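D-alanyl-d-alanine carboxypeptidase DACD (PDB 5FSR) removes C-terminal D-alanyl residues from cell-wall peptidoglycan precursors as a serine-type DD-carboxypeptidase. Local coordinates at residues A[56-70]-A[169-183]. Residues are numbered along the deposited sequence; the frame is centred on the assembly and turned at random.
Sequences EHQQRNPASLTKLMT and TVHGLDAPGQHSSAY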
ATOM      1  N   GLU A  56     -12.391   8.102  -6.098  1.00 30.91           N
ATOM      2  CA  GLU A  56     -11.243   7.222  -5.940  1.00 29.30           C
ATOM      3  C   GLU A  56     -10.419   6.968  -7.205  1.00 29.40           C
ATOM      4  O   GLU A  56      -9.275   6.466  -7.094  1.00 28.13           O
ATOM      5  CB  GLU A  56     -11.651   5.891  -5.349  1.00 28.24           C
ATOM      6  CG  GLU A  56     -12.508   5.034  -6.269  1.00 28.90           C
ATOM      7  CD  GLU A  56     -13.981   5.019  -5.891  1.00 29.82           C
ATOM      8  OE1 GLU A  56     -14.470   6.069  -5.406  1.00 30.49           O
ATOM      9  OE2 GLU A  56     -14.628   3.967  -6.100  1.00 30.06           O
ATOM     10  N   HIS A  57     -11.002   7.244  -8.374  1.00 30.82           N
ATOM     11  CA  HIS A  57     -10.363   6.976  -9.653  1.00 31.33           C
ATOM     12  C   HIS A  57      -9.827   8.259 -10.303  1.00 32.64           C
ATOM     13  O   HIS A  57      -9.165   8.191 -11.352  1.00 33.24           O
ATOM     14  CB  HIS A  57     -11.339   6.249 -10.629  1.00 32.58           C
ATOM     15  CG  HIS A  57     -11.633   4.817 -10.264  1.00 31.79           C
ATOM     16  ND1 HIS A  57     -12.815   4.420  -9.663  1.00 32.15           N
ATOM     17  CD2 HIS A  57     -10.887   3.689 -10.392  1.00 30.85           C
ATOM     18  CE1 HIS A  57     -12.792   3.116  -9.450  1.00 31.25           C
ATOM     19  NE2 HIS A  57     -11.628   2.649  -9.874  1.00 30.75           N
ATOM     20  N   GLN A  58     -10.075   9.429  -9.707  1.00 33.44           N
ATOM     21  CA  GLN A  58      -9.519  10.655 -10.257  1.00 34.67           C
ATOM     22  C   GLN A  58      -7.984  10.555 -10.324  1.00 33.41           C
ATOM     23  O   GLN A  58      -7.337  10.139  -9.356  1.00 31.97           O
ATOM     24  CB  GLN A  58      -9.967  11.895  -9.457  1.00 35.97           C
ATOM     25  CG  GLN A  58      -9.082  13.121  -9.603  1.00 37.05           C
ATOM     26  CD  GLN A  58      -9.650  14.375  -9.011  1.00 38.89           C
ATOM     27  OE1 GLN A  58     -10.791  14.407  -8.605  1.00 39.87           O
ATOM     28  NE2 GLN A  58      -8.849  15.462  -9.013  1.00 40.10           N
ATOM     29  N   GLN A  59      -7.431  10.925 -11.487  1.00 34.23           N
ATOM     30  CA  GLN A  59      -5.994  10.980 -11.710  1.00 33.28           C
ATOM     31  C   GLN A  59      -5.440  12.192 -10.983  1.00 33.42           C
ATOM     32  O   GLN A  59      -5.868  13.318 -11.208  1.00 35.24           O
ATOM     33  CB  GLN A  59      -5.636  11.011 -13.215  1.00 34.58           C
ATOM     34  CG  GLN A  59      -6.043   9.742 -13.966  1.00 34.39           C
ATOM     35  CD  GLN A  59      -5.390   9.569 -15.344  1.00 35.61           C
ATOM     36  OE1 GLN A  59      -4.557  10.386 -15.784  1.00 36.52           O
ATOM     37  NE2 GLN A  59      -5.710   8.454 -16.006  1.00 35.66           N
ATOM     38  N   ARG A  60      -4.483  11.922 -10.101  1.00 31.66           N
ATOM     39  CA  ARG A  60      -3.827  12.918  -9.257  1.00 31.67           C
ATOM     40  C   ARG A  60      -2.355  12.566  -9.235  1.00 30.11           C
ATOM     41  O   ARG A  60      -1.981  11.395  -9.150  1.00 28.72           O
ATOM     42  CB  ARG A  60      -4.360  12.872  -7.829  1.00 31.18           C
ATOM     43  CG  ARG A  60      -5.877  12.923  -7.730  1.00 32.37           C
ATOM     44  CD  ARG A  60      -6.352  12.754  -6.300  1.00 31.94           C
ATOM     45  NE  ARG A  60      -6.159  14.011  -5.614  1.00 33.50           N
ATOM     46  CZ  ARG A  60      -7.083  14.935  -5.336  1.00 35.47           C
ATOM     47  NH1 ARG A  60      -8.367  14.747  -5.593  1.00 36.22           N
ATOM     48  NH2 ARG A  60      -6.690  16.073  -4.741  1.00 36.97           N
ATOM     49  N   ASN A  61      -1.508  13.575  -9.289  1.00 30.55           N
ATOM     50  CA  ASN A  61      -0.077  13.369  -9.141  1.00 29.24           C
ATOM     51  C   ASN A  61       0.251  12.822  -7.753  1.00 27.25           C
ATOM     52  O   ASN A  61      -0.001  13.519  -6.799  1.00 27.62           O
ATOM     53  CB  ASN A  61       0.648  14.688  -9.388  1.00 30.82           C
ATOM     54  CG  ASN A  61       2.101  14.494  -9.719  1.00 30.39           C
ATOM     55  OD1 ASN A  61       2.801  13.683  -9.097  1.00 28.54           O
ATOM     56  ND2 ASN A  61       2.567  15.219 -10.742  1.00 32.06           N
ATOM     57  N   PRO A  62       0.837  11.594  -7.657  1.00 25.34           N
ATOM     58  CA  PRO A  62       1.203  11.007  -6.362  1.00 23.94           C
ATOM     59  C   PRO A  62       2.417  11.628  -5.621  1.00 24.00           C
ATOM     60  O   PRO A  62       2.568  11.381  -4.406  1.00 23.52           O
ATOM     61  CB  PRO A  62       1.521   9.537  -6.728  1.00 22.51           C
ATOM     62  CG  PRO A  62       2.035   9.600  -8.109  1.00 23.06           C
ATOM     63  CD  PRO A  62       1.366  10.766  -8.767  1.00 24.79           C
ATOM     64  N   ALA A  63       3.256  12.400  -6.316  1.00 24.86           N
ATOM     65  CA  ALA A  63       4.512  12.958  -5.764  1.00 25.20           C
ATOM     66  C   ALA A  63       5.389  11.822  -5.202  1.00 23.71           C
ATOM     67  O   ALA A  63       5.584  10.831  -5.915  1.00 22.88           O
ATOM     68  CB  ALA A  63       4.256  14.074  -4.760  1.00 26.29           C
ATOM     69  N   SER A  64       5.908  11.933  -3.971  1.00 23.60           N
ATOM     70  CA  SER A  64       6.812  10.894  -3.399  1.00 22.60           C
ATOM     71  C   SER A  64       6.198   9.488  -3.300  1.00 21.30           C
ATOM     72  O   SER A  64       6.940   8.498  -3.252  1.00 20.73           O
ATOM     73  CB  SER A  64       7.354  11.323  -2.013  1.00 23.00           C
ATOM     74  OG  SER A  64       6.316  11.513  -1.086  1.00 23.18           O
ATOM     75  N   LEU A  65       4.872   9.399  -3.278  1.00 21.15           N
ATOM     76  CA  LEU A  65       4.176   8.117  -3.214  1.00 20.06           C
ATOM     77  C   LEU A  65       4.516   7.165  -4.352  1.00 19.46           C
ATOM     78  O   LEU A  65       4.398   5.945  -4.198  1.00 18.70           O
ATOM     79  CB  LEU A  65       2.664   8.336  -3.147  1.00 20.40           C
ATOM     80  CG  LEU A  65       2.189   9.072  -1.897  1.00 21.14           C
ATOM     81  CD1 LEU A  65       0.686   9.285  -1.925  1.00 21.60           C
ATOM     82  CD2 LEU A  65       2.632   8.344  -0.621  1.00 20.54           C
ATOM     83  N   THR A  66       4.935   7.699  -5.482  1.00 19.94           N
ATOM     84  CA  THR A  66       5.614   6.894  -6.485  1.00 19.84           C
ATOM     85  C   THR A  66       6.660   5.903  -5.876  1.00 19.17           C
ATOM     86  O   THR A  66       6.808   4.797  -6.357  1.00 18.85           O
ATOM     87  CB  THR A  66       6.239   7.826  -7.557  1.00 20.86           C
ATOM     88  OG1 THR A  66       5.177   8.455  -8.295  1.00 21.60           O
ATOM     89  CG2 THR A  66       7.199   7.097  -8.499  1.00 20.76           C
ATOM     90  N   LYS A  67       7.319   6.272  -4.791  1.00 19.44           N
ATOM     91  CA  LYS A  67       8.285   5.381  -4.110  1.00 19.34           C
ATOM     92  C   LYS A  67       7.739   4.115  -3.539  1.00 18.82           C
ATOM     93  O   LYS A  67       8.551   3.224  -3.246  1.00 18.78           O
ATOM     94  CB  LYS A  67       9.061   6.085  -2.989  1.00 19.66           C
ATOM     95  CG  LYS A  67      10.135   6.999  -3.527  1.00 20.59           C
ATOM     96  CD  LYS A  67      10.664   7.941  -2.447  1.00 21.37           C
ATOM     97  CE  LYS A  67      11.297   9.168  -3.043  1.00 22.50           C
ATOM     98  NZ  LYS A  67      10.716  10.497  -2.709  1.00 23.60           N
ATOM     99  N   LEU A  68       6.413   4.013  -3.370  1.00 18.76           N
ATOM    100  CA  LEU A  68       5.822   2.716  -3.019  1.00 18.41           C
ATOM    101  C   LEU A  68       6.065   1.735  -4.116  1.00 18.13           C
ATOM    102  O   LEU A  68       6.453   0.605  -3.839  1.00 17.85           O
ATOM    103  CB  LEU A  68       4.305   2.797  -2.730  1.00 18.51           C
ATOM    104  CG  LEU A  68       3.928   3.712  -1.587  1.00 19.01           C
ATOM    105  CD1 LEU A  68       2.408   3.834  -1.561  1.00 19.34           C
ATOM    106  CD2 LEU A  68       4.473   3.192  -0.273  1.00 18.91           C
ATOM    107  N   MET A  69       5.817   2.161  -5.358  1.00 18.64           N
ATOM    108  CA  MET A  69       6.103   1.309  -6.537  1.00 19.07           C
ATOM    109  C   MET A  69       7.571   0.961  -6.662  1.00 19.28           C
ATOM    110  O   MET A  69       7.926  -0.175  -6.992  1.00 19.43           O
ATOM    111  CB  MET A  69       5.623   1.956  -7.823  1.00 19.87           C
ATOM    112  CG  MET A  69       5.830   1.102  -9.069  1.00 20.54           C
ATOM    113  SD  MET A  69       5.294  -0.588  -8.774  1.00 20.34           S
ATOM    114  CE  MET A  69       3.668  -0.572  -9.560  1.00 20.99           C
ATOM    115  N   THR A  70       8.433   1.924  -6.341  1.00 19.74           N
ATOM    116  CA  THR A  70       9.882   1.746  -6.462  1.00 20.16           C
ATOM    117  C   THR A  70      10.272   0.623  -5.506  1.00 19.94           C
ATOM    118  O   THR A  70      10.954  -0.328  -5.916  1.00 20.34           O
ATOM    119  CB  THR A  70      10.612   3.086  -6.207  1.00 20.63           C
ATOM    120  OG1 THR A  70      10.175   4.056  -7.184  1.00 21.06           O
ATOM    121  CG2 THR A  70      12.145   2.936  -6.186  1.00 20.99           C
ATOM    122  N   THR A 169       9.707   8.696 -13.560  1.00 29.08           N
ATOM    123  CA  THR A 169      11.036   8.692 -12.913  1.00 28.37           C
ATOM    124  C   THR A 169      11.027   7.732 -11.754  1.00 26.53           C
ATOM    125  O   THR A 169       9.964   7.434 -11.268  1.00 25.51           O
ATOM    126  CB  THR A 169      11.413  10.097 -12.419  1.00 29.00           C
ATOM    127  OG1 THR A 169      10.395  10.618 -11.529  1.00 28.25           O
ATOM    128  CG2 THR A 169      11.584  11.004 -13.615  1.00 30.80           C
ATOM    129  N   VAL A 170      12.222   7.299 -11.306  1.00 26.02           N
ATOM    130  CA  VAL A 170      12.374   6.262 -10.239  1.00 24.57           C
ATOM    131  C   VAL A 170      12.067   6.729  -8.793  1.00 23.78           C
ATOM    132  O   VAL A 170      12.083   5.925  -7.866  1.00 23.11           O
ATOM    133  CB  VAL A 170      13.819   5.654 -10.197  1.00 24.47           C
ATOM    134  CG1 VAL A 170      14.190   5.033 -11.531  1.00 25.24           C
ATOM    135  CG2 VAL A 170      14.854   6.680  -9.757  1.00 25.14           C
ATOM    136  N   HIS A 171      11.887   8.023  -8.607  1.00 24.06           N
ATOM    137  CA  HIS A 171      11.675   8.627  -7.308  1.00 23.63           C
ATOM    138  C   HIS A 171      10.490   9.621  -7.249  1.00 24.09           C
ATOM    139  O   HIS A 171      10.226  10.159  -6.187  1.00 23.95           O
ATOM    140  CB  HIS A 171      12.966   9.370  -6.879  1.00 24.33           C
ATOM    141  CG  HIS A 171      13.716   9.997  -8.010  1.00 25.37           C
ATOM    142  ND1 HIS A 171      13.166  10.963  -8.820  1.00 26.38           N
ATOM    143  CD2 HIS A 171      14.966   9.773  -8.485  1.00 25.87           C
ATOM    144  CE1 HIS A 171      14.043  11.319  -9.741  1.00 27.62           C
ATOM    145  NE2 HIS A 171      15.154  10.631  -9.545  1.00 27.26           N
ATOM    146  N   GLY A 172       9.832   9.911  -8.377  1.00 24.82           N
ATOM    147  CA  GLY A 172       8.709  10.851  -8.427  1.00 25.68           C
ATOM    148  C   GLY A 172       9.072  12.301  -8.633  1.00 27.51           C
ATOM    149  O   GLY A 172       8.217  13.136  -8.967  1.00 28.68           O
ATOM    150  N   LEU A 173      10.331  12.636  -8.399  1.00 28.10           N
ATOM    151  CA  LEU A 173      10.868  13.946  -8.776  1.00 30.09           C
ATOM    152  C   LEU A 173      10.897  14.177 -10.289  1.00 31.39           C
ATOM    153  O   LEU A 173      10.916  13.219 -11.063  1.00 30.98           O
ATOM    154  CB  LEU A 173      12.275  14.149  -8.197  1.00 30.45           C
ATOM    155  CG  LEU A 173      12.584  13.941  -6.705  1.00 29.64           C
ATOM    156  CD1 LEU A 173      14.089  13.754  -6.566  1.00 29.81           C
ATOM    157  CD2 LEU A 173      12.071  15.107  -5.866  1.00 30.70           C
ATOM    158  N   ASP A 174      10.895  15.450 -10.682  1.00 33.42           N
ATOM    159  CA  ASP A 174      10.938  15.881 -12.084  1.00 35.37           C
ATOM    160  C   ASP A 174      10.165  14.942 -12.997  1.00 34.86           C
ATOM    161  O   ASP A 174      10.716  14.417 -13.994  1.00 35.25           O
ATOM    162  CB  ASP A 174      12.405  16.045 -12.577  1.00 36.49           C
ATOM    163  CG  ASP A 174      12.523  16.892 -13.885  1.00 39.11           C
ATOM    164  OD1 ASP A 174      11.473  17.338 -14.453  1.00 40.24           O
ATOM    165  OD2 ASP A 174      13.683  17.109 -14.348  1.00 40.19           O
ATOM    166  N   ALA A 175       8.883  14.742 -12.642  1.00 34.07           N
ATOM    167  CA  ALA A 175       7.976  13.847 -13.351  1.00 33.26           C
ATOM    168  C   ALA A 175       6.527  14.410 -13.431  1.00 33.91           C
ATOM    169  O   ALA A 175       5.611  13.898 -12.787  1.00 32.48           O
ATOM    170  CB  ALA A 175       8.007  12.478 -12.691  1.00 31.06           C
ATOM    171  N   PRO A 176       6.313  15.442 -14.270  1.00 35.84           N
ATOM    172  CA  PRO A 176       4.962  16.016 -14.431  1.00 36.83           C
ATOM    173  C   PRO A 176       3.955  15.112 -15.173  1.00 36.35           C
ATOM    174  O   PRO A 176       2.740  15.321 -15.077  1.00 36.79           O
ATOM    175  CB  PRO A 176       5.231  17.313 -15.204  1.00 39.64           C
ATOM    176  CG  PRO A 176       6.504  17.076 -15.951  1.00 39.87           C
ATOM    177  CD  PRO A 176       7.281  16.027 -15.214  1.00 37.46           C
ATOM    178  N   GLY A 177       4.459  14.121 -15.902  1.00 35.53           N
ATOM    179  CA  GLY A 177       3.613  13.146 -16.557  1.00 35.12           C
ATOM    180  C   GLY A 177       3.057  12.103 -15.620  1.00 32.68           C
ATOM    181  O   GLY A 177       1.990  11.584 -15.872  1.00 32.64           O
ATOM    182  N   GLN A 178       3.782  11.750 -14.559  1.00 30.68           N
ATOM    183  CA  GLN A 178       3.313  10.676 -13.671  1.00 28.67           C
ATOM    184  C   GLN A 178       1.912  10.945 -13.070  1.00 28.61           C
ATOM    185  O   GLN A 178       1.537  12.083 -12.826  1.00 29.71           O
ATOM    186  CB  GLN A 178       4.306  10.381 -12.536  1.00 27.02           C
ATOM    187  CG  GLN A 178       4.190  11.343 -11.362  1.00 26.91           C
ATOM    188  CD  GLN A 178       5.145  11.058 -10.235  1.00 25.65           C
ATOM    189  OE1 GLN A 178       5.883  10.071 -10.253  1.00 24.64           O
ATOM    190  NE2 GLN A 178       5.125  11.926  -9.223  1.00 25.87           N
ATOM    191  N   HIS A 179       1.165   9.883 -12.815  1.00 27.54           N
ATOM    192  CA  HIS A 179      -0.168   9.990 -12.207  1.00 27.42           C
ATOM    193  C   HIS A 179      -0.593   8.661 -11.587  1.00 25.84           C
ATOM    194  O   HIS A 179      -0.091   7.609 -11.972  1.00 25.26           O
ATOM    195  CB  HIS A 179      -1.223  10.474 -13.229  1.00 29.13           C
ATOM    196  CG  HIS A 179      -1.264   9.672 -14.500  1.00 29.75           C
ATOM    197  ND1 HIS A 179      -1.872   8.434 -14.591  1.00 28.98           N
ATOM    198  CD2 HIS A 179      -0.792   9.945 -15.741  1.00 31.22           C
ATOM    199  CE1 HIS A 179      -1.776   7.983 -15.829  1.00 30.04           C
ATOM    200  NE2 HIS A 179      -1.119   8.876 -16.545  1.00 31.47           N
ATOM    201  N   SER A 180      -1.486   8.743 -10.600  1.00 25.36           N
ATOM    202  CA  SER A 180      -2.170   7.589 -10.040  1.00 24.29           C
ATOM    203  C   SER A 180      -3.536   8.020  -9.513  1.00 24.80           C
ATOM    204  O   SER A 180      -4.014   9.115  -9.843  1.00 26.11           O
ATOM    205  CB  SER A 180      -1.363   6.944  -8.919  1.00 22.78           C
ATOM    206  OG  SER A 180      -1.771   5.591  -8.742  1.00 21.93           O
ATOM    207  N   SER A 181      -4.146   7.142  -8.716  1.00 23.80           N
ATOM    208  CA  SER A 181      -5.479   7.357  -8.132  1.00 24.23           C
ATOM    209  C   SER A 181      -5.455   6.802  -6.724  1.00 23.10           C
ATOM    210  O   SER A 181      -4.617   5.927  -6.409  1.00 22.00           O
ATOM    211  CB  SER A 181      -6.526   6.607  -8.939  1.00 24.74           C
ATOM    212  OG  SER A 181      -6.486   5.201  -8.674  1.00 23.52           O
ATOM    213  N   ALA A 182      -6.351   7.304  -5.888  1.00 23.55           N
ATOM    214  CA  ALA A 182      -6.502   6.786  -4.535  1.00 22.92           C
ATOM    215  C   ALA A 182      -6.684   5.282  -4.557  1.00 22.23           C
ATOM    216  O   ALA A 182      -5.969   4.567  -3.890  1.00 21.34           O
ATOM    217  CB  ALA A 182      -7.678   7.467  -3.819  1.00 23.92           C
ATOM    218  N   TYR A 183      -7.623   4.814  -5.374  1.00 23.16           N
ATOM    219  CA  TYR A 183      -7.858   3.389  -5.586  1.00 22.95           C
ATOM    220  C   TYR A 183      -6.638   2.600  -6.021  1.00 22.19           C
ATOM    221  O   TYR A 183      -6.317   1.599  -5.397  1.00 21.45           O
ATOM    222  CB  TYR A 183      -9.013   3.186  -6.589  1.00 24.29           C
ATOM    223  CG  TYR A 183      -9.315   1.759  -6.965  1.00 24.36           C
ATOM    224  CD1 TYR A 183      -8.561   1.098  -7.878  1.00 24.32           C
ATOM    225  CD2 TYR A 183     -10.392   1.081  -6.397  1.00 24.91           C
ATOM    226  CE1 TYR A 183      -8.847  -0.197  -8.230  1.00 24.84           C
ATOM    227  CE2 TYR A 183     -10.711  -0.223  -6.761  1.00 25.15           C
ATOM    228  CZ  TYR A 183      -9.943  -0.845  -7.693  1.00 25.14           C
ATOM    229  OH  TYR A 183     -10.200  -2.122  -8.030  1.00 25.44           O
TER
HETATM  230  O   HOH W   1      -8.036   9.751  -6.544  1.00 29.62           O
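Gln178 turns its CG between its own backbone N and carbonyl carbon (chi1 82°) and runs out straight (chi2 179°), which carries its amide to both Asn61 and Thr66. Asn61, with CG anti to the backbone N (chi1 -160°), receives Gln178 NE2 on OD1 at 2.9 Å, the two amide planes standing steeply across each other. The same OD1 accepts Ala63 N in an Asx turn, so two donors grip it just before Ser64. At the other end of the amide, Thr66 OG1 donates to Gln178 OE1 over 2.6 Å, from above the carbonyl plane. Pro62 CD packs on Gln178 CG at 3.9 Å. One helical turn past Thr66, Thr70 OG1 bonds Val170 O at 2.8 Å, again from above the carbonyl plane, while Lys67 CE passes His171 O at 3.5 Å.

Toward the start of 56-70 and the end of 169-183, Arg60 and Ser180 form a single antiparallel bridge through reciprocal backbone bonds. Beside it the amide of Gln59 lies nearly parallel to the ring of His179, with OE1 3.5 Å above the ring centre; His179 ND1 is itself bonded to Asp164 O. Glu56 O takes Tyr183 N in the first turn of helix 182-193, and a water joins Gln58 O to Ala182 N.

Ser64 and Lys67, the probable acyl-ester nucleophile and proton acceptor, belong to the SxxK motif of penicillin-binding proteins, and Lys67 NZ is hydrogen-bonded to Ser130 OG. With both ends of its amide engaged, Gln178 ties the turn before Ser64 to the helix carrying Lys67, an arrangement consistent with a second-shell role in positioning the catalytic motif.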